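Local coordinates for protein transcriptional regulator, MarR family (PDB 3BOQ) that probably acts as a DNA-binding transcription factor of the MarR family, pairing two mostly helical subunits that each carry a winged helix-turn-helix, at residues Gly29-Phe32 / Gly33-Arg37; Ser80-Val83 / Asn84-Lys88. All coordinates share one frame; numbering follows the deposited sequence.

Contact 1: Gly29-Phe32 / Gly33-Arg37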
loop_
_atom_site.group_PDB
_atom_site.type_symbol
_atom_site.label_atom_id
_atom_site.label_comp_id
_atom_site.label_asym_id
_atom_site.label_seq_id
_atom_site.Cartn_x
_atom_site.Cartn_y
_atom_site.Cartn_z
ATOM N N GLY B 29 1.229 -2.876 -4.411
ATOM C CA GLY B 29 0.117 -3.766 -4.755
ATOM C C GLY B 29 0.482 -5.184 -5.181
ATOM O O GLY B 29 -0.216 -6.147 -4.795
ATOM N N LEU B 30 1.537 -5.315 -5.996
ATOM C CA LEU B 30 2.012 -6.598 -6.499
ATOM C C LEU B 30 2.547 -7.462 -5.359
ATOM O O LEU B 30 2.440 -8.681 -5.389
ATOM C CB LEU B 30 3.157 -6.397 -7.493
ATOM C CG LEU B 30 3.070 -6.729 -8.978
ATOM C CD1 LEU B 30 4.481 -6.841 -9.541
ATOM C CD2 LEU B 30 2.305 -8.020 -9.240
ATOM N N VAL B 31 3.188 -6.834 -4.383
ATOM C CA VAL B 31 3.770 -7.574 -3.280
ATOM C C VAL B 31 2.676 -7.872 -2.254
ATOM O O VAL B 31 2.535 -9.006 -1.821
ATOM C CB VAL B 31 5.005 -6.867 -2.692
ATOM C CG1 VAL B 31 5.438 -7.484 -1.366
ATOM C CG2 VAL B 31 6.159 -6.880 -3.709
ATOM N N PHE B 32 1.866 -6.875 -1.923
ATOM C CA PHE B 32 0.922 -6.990 -0.841
ATOM C C PHE B 32 -0.146 -8.059 -1.074
ATOM O O PHE B 32 -0.374 -8.883 -0.202
ATOM C CB PHE B 32 0.262 -5.639 -0.573
ATOM C CG PHE B 32 -0.501 -5.593 0.701
ATOM C CD1 PHE B 32 0.050 -4.973 1.816
ATOM C CD2 PHE B 32 -1.752 -6.189 0.790
ATOM C CE1 PHE B 32 -0.634 -4.928 3.016
ATOM C CE2 PHE B 32 -2.455 -6.164 1.978
ATOM C CZ PHE B 32 -1.889 -5.530 3.107
ATOM N N GLY B 33 -0.796 -8.037 -2.236
ATOM C CA GLY B 33 -1.825 -9.001 -2.583
ATOM C C GLY B 33 -1.393 -10.463 -2.481
ATOM O O GLY B 33 -2.171 -11.331 -2.062
ATOM N N ASP B 34 -0.151 -10.737 -2.863
ATOM C CA ASP B 34 0.345 -12.100 -2.937
ATOM C C ASP B 34 0.899 -12.567 -1.629
ATOM O O ASP B 34 0.643 -13.696 -1.236
ATOM C CB ASP B 34 1.438 -12.191 -3.974
ATOM C CG ASP B 34 0.921 -12.638 -5.307
ATOM O OD1 ASP B 34 -0.232 -12.265 -5.660
ATOM O OD2 ASP B 34 1.678 -13.365 -6.004
ATOM N N LEU B 35 1.681 -11.698 -0.983
ATOM C CA LEU B 35 2.178 -11.904 0.352
ATOM C C LEU B 35 1.014 -12.201 1.269
ATOM O O LEU B 35 1.012 -13.219 1.922
ATOM C CB LEU B 35 2.911 -10.661 0.825
ATOM C CG LEU B 35 3.771 -10.710 2.078
ATOM C CD1 LEU B 35 4.688 -11.958 2.090
ATOM C CD2 LEU B 35 4.608 -9.445 2.224
ATOM N N ASN B 36 0.020 -11.326 1.294
ATOM C CA ASN B 36 -1.202 -11.521 2.077
ATOM C C ASN B 36 -1.952 -12.847 1.814
ATOM O O ASN B 36 -2.255 -13.593 2.755
ATOM C CB ASN B 36 -2.142 -10.334 1.888
ATOM C CG ASN B 36 -3.267 -10.330 2.878
ATOM O OD1 ASN B 36 -3.038 -10.270 4.087
ATOM N ND2 ASN B 36 -4.503 -10.389 2.382
ATOM N N ARG B 37 -2.247 -13.129 0.546
ATOM C CA ARG B 37 -2.974 -14.342 0.153
ATOM C C ARG B 37 -2.185 -15.613 0.485
ATOM O O ARG B 37 -2.776 -16.566 0.952
ATOM C CB ARG B 37 -3.382 -14.297 -1.336
ATOM C CG ARG B 37 -3.713 -15.667 -1.974
ATOM C CD ARG B 37 -4.481 -15.509 -3.308
ATOM N NE ARG B 37 -5.334 -16.671 -3.616
ATOM C CZ ARG B 37 -6.534 -16.600 -4.209
ATOM N NH1 ARG B 37 -7.045 -15.421 -4.573
ATOM N NH2 ARG B 37 -7.233 -17.710 -4.437
#

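Contact 2: Ser80-Val83 / Asn84-Lys88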
loop_
_atom_site.group_PDB
_atom_site.type_symbol
_atom_site.label_atom_id
_atom_site.label_comp_id
_atom_site.label_asym_id
_atom_site.label_seq_id
_atom_site.Cartn_x
_atom_site.Cartn_y
_atom_site.Cartn_z
ATOM N N SER B 80 -8.118 -1.211 17.051
ATOM C CA SER B 80 -8.763 -1.997 18.118
ATOM C C SER B 80 -9.572 -3.177 17.556
ATOM O O SER B 80 -9.545 -4.269 18.117
ATOM C CB SER B 80 -9.567 -1.128 19.096
ATOM O OG SER B 80 -10.814 -0.747 18.559
ATOM N N GLY B 81 -10.244 -2.948 16.430
ATOM C CA GLY B 81 -10.925 -3.997 15.672
ATOM C C GLY B 81 -9.972 -5.048 15.135
ATOM O O GLY B 81 -10.319 -6.223 15.052
ATOM N N LEU B 82 -8.768 -4.625 14.776
ATOM C CA LEU B 82 -7.690 -5.544 14.428
ATOM C C LEU B 82 -7.237 -6.360 15.658
ATOM O O LEU B 82 -7.133 -7.581 15.591
ATOM C CB LEU B 82 -6.509 -4.784 13.807
ATOM C CG LEU B 82 -5.280 -5.654 13.523
ATOM C CD1 LEU B 82 -5.563 -6.674 12.403
ATOM C CD2 LEU B 82 -4.099 -4.785 13.176
ATOM N N VAL B 83 -6.988 -5.674 16.774
ATOM C CA VAL B 83 -6.666 -6.291 18.066
ATOM C C VAL B 83 -7.795 -7.234 18.564
ATOM O O VAL B 83 -7.523 -8.350 19.024
ATOM C CB VAL B 83 -6.292 -5.197 19.108
ATOM C CG1 VAL B 83 -6.196 -5.764 20.527
ATOM C CG2 VAL B 83 -4.991 -4.533 18.693
ATOM N N ASN B 84 -9.049 -6.796 18.422
ATOM C CA ASN B 84 -10.202 -7.668 18.683
ATOM C C ASN B 84 -10.192 -9.003 17.918
ATOM O O ASN B 84 -10.507 -10.015 18.502
ATOM C CB ASN B 84 -11.533 -6.951 18.446
ATOM C CG ASN B 84 -11.834 -5.898 19.498
ATOM O OD1 ASN B 84 -11.213 -5.867 20.570
ATOM N ND2 ASN B 84 -12.794 -5.015 19.191
ATOM N N ARG B 85 -9.849 -8.996 16.625
ATOM C CA ARG B 85 -9.750 -10.242 15.840
ATOM C C ARG B 85 -8.634 -11.141 16.379
ATOM O O ARG B 85 -8.824 -12.359 16.488
ATOM C CB ARG B 85 -9.497 -9.970 14.354
ATOM C CG ARG B 85 -10.668 -9.376 13.586
ATOM C CD ARG B 85 -10.367 -9.298 12.067
ATOM N NE ARG B 85 -9.356 -8.300 11.669
ATOM C CZ ARG B 85 -9.601 -6.994 11.496
ATOM N NH1 ARG B 85 -10.815 -6.492 11.704
ATOM N NH2 ARG B 85 -8.622 -6.177 11.121
ATOM N N LEU B 86 -7.503 -10.525 16.743
ATOM C CA LEU B 86 -6.318 -11.220 17.299
ATOM C C LEU B 86 -6.530 -11.859 18.661
ATOM O O LEU B 86 -5.947 -12.907 18.960
ATOM C CB LEU B 86 -5.137 -10.264 17.384
ATOM C CG LEU B 86 -4.546 -9.799 16.054
ATOM C CD1 LEU B 86 -3.589 -8.670 16.341
ATOM C CD2 LEU B 86 -3.839 -10.986 15.384
ATOM N N ILE B 87 -7.335 -11.196 19.487
ATOM C CA ILE B 87 -7.773 -11.713 20.794
ATOM C C ILE B 87 -8.682 -12.930 20.599
ATOM O O ILE B 87 -8.496 -13.944 21.249
ATOM C CB ILE B 87 -8.486 -10.627 21.655
ATOM C CG1 ILE B 87 -7.492 -9.561 22.131
ATOM C CG2 ILE B 87 -9.132 -11.264 22.843
ATOM C CD1 ILE B 87 -8.106 -8.288 22.657
ATOM N N LYS B 88 -9.647 -12.818 19.689
ATOM C CA LYS B 88 -10.563 -13.913 19.336
ATOM C C LYS B 88 -9.825 -15.136 18.717
ATOM O O LYS B 88 -10.150 -16.284 18.980
ATOM C CB LYS B 88 -11.696 -13.358 18.448
ATOM C CG LYS B 88 -12.548 -14.384 17.687
ATOM C CD LYS B 88 -13.967 -13.847 17.405
ATOM C CE LYS B 88 -14.753 -14.754 16.434
ATOM N NZ LYS B 88 -15.861 -15.529 17.081
#

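Contact 1: Gly29-Phe32 / Gly33-Arg37
F32 and N36, one helical turn apart, meet obliquely, CE2 of F32 lying 4.2 Å from CB of N36, and ring and amide run side by side in the same direction with their planes 28° apart. Both have CG anti to the backbone N (chi1 -168° in each), which explains the shared heading. The same kind of i to i+4 pairing recurs between V31 and L35, where CG1 of V31 approaches CD2 of L35 at 4.2 Å, a loose apolar touch between two buried side chains.

Main-chain bonds of the alpha-helix hold these pairs in step. L35 N donates to V31 O at 2.9 Å, and N36 N reaches F32 O at the same length, 2.9 Å. The bond from G33 N to G29 O is longer, 3.2 Å. V31 O also receives a weak second bond from D34 N.

The polar end of N36 is turned to another part of the chain: its OD1 accepts a hydrogen bond from the backbone N of L47, at the start of helix 47-58. L47 also packs against F32 and L35. Helix 110-130 meets V31 and L35 through L127, H123 and I126, while W21 of the second subunit packs on V31, F32 and L35. Residues 29-37 make about two and a half turns of the long helix 12-43, set between W21 of the second subunit and helices 47-58 and 110-130 of their own chain, as in the helical dimerisation region of MarR proteins.

Contact 2: Ser80-Val83 / Asn84-Lys88
V83, N84 and L82 lose the most surface here, and each meets its neighbour one turn along helix 79-88 in a different way. V83 faces I87: CG1 of V83 sits 3.8 Å from CD1 of I87, the two side chains crossing obliquely. I87 has CG1 anti to its carbonyl carbon (chi1 -70°), and this folds the branch back over the preceding turn, with CG1 at 3.3 Å from V83 O. V83 O also accepts the backbone bond from I87 N at 2.9 Å. Beyond the turn, V83 packs on M65 and L68 of helix 65-71.

N84 folds back in the same manner. Its amide carbon CG comes to 3.1 Å from S80 O, while N84 N donates to that carbonyl with an N-H...O angle of 163°.

L82 is crossed at about a right angle by R85. The arginine chain bends at chi3 (-70°) and swings its guanidinium back along the helix, so NH2 of R85 reaches CD1 of L82 at 3.4 Å. One face of the guanidinium is covered by L82 CA and by G81 O, which lies 3.4 Å from NH1 in a geometry too poor for a hydrogen bond. NH2 hydrogen-bonds instead to G77 O, just ahead of the helix. On the buried side, L82 and L86 both rest on A52 of helix 47-58.

Chemically, this part of the helix divides into an apolar side fixed to the domain core and a polar side carrying N84 and R85. The G77 bond and the covered face hold the R85 guanidinium against the start of its own helix, where its charge would probably polarise the nearby G81 carbonyl.

Overall arrangement
Contacts 1 and 2 are short lengths of two different helices, following one another in the chain: residues 29-37 on helix 12-43, residues 80-88 on helix 79-88. Their centres are 22 Å apart and their nearest atoms about 9 Å, without touching. Helix 47-58 bridges them, offering L47 to contact 1 and K49 and A52 to contact 2. Contact 1 lies about 11 Å from the centre of the chain and is packed by the second subunit; contact 2 lies about 16 Å out and no other chain of the assembly reaches it. Helix 79-88 is probably the DNA-recognition helix, by analogy with other MarR proteins.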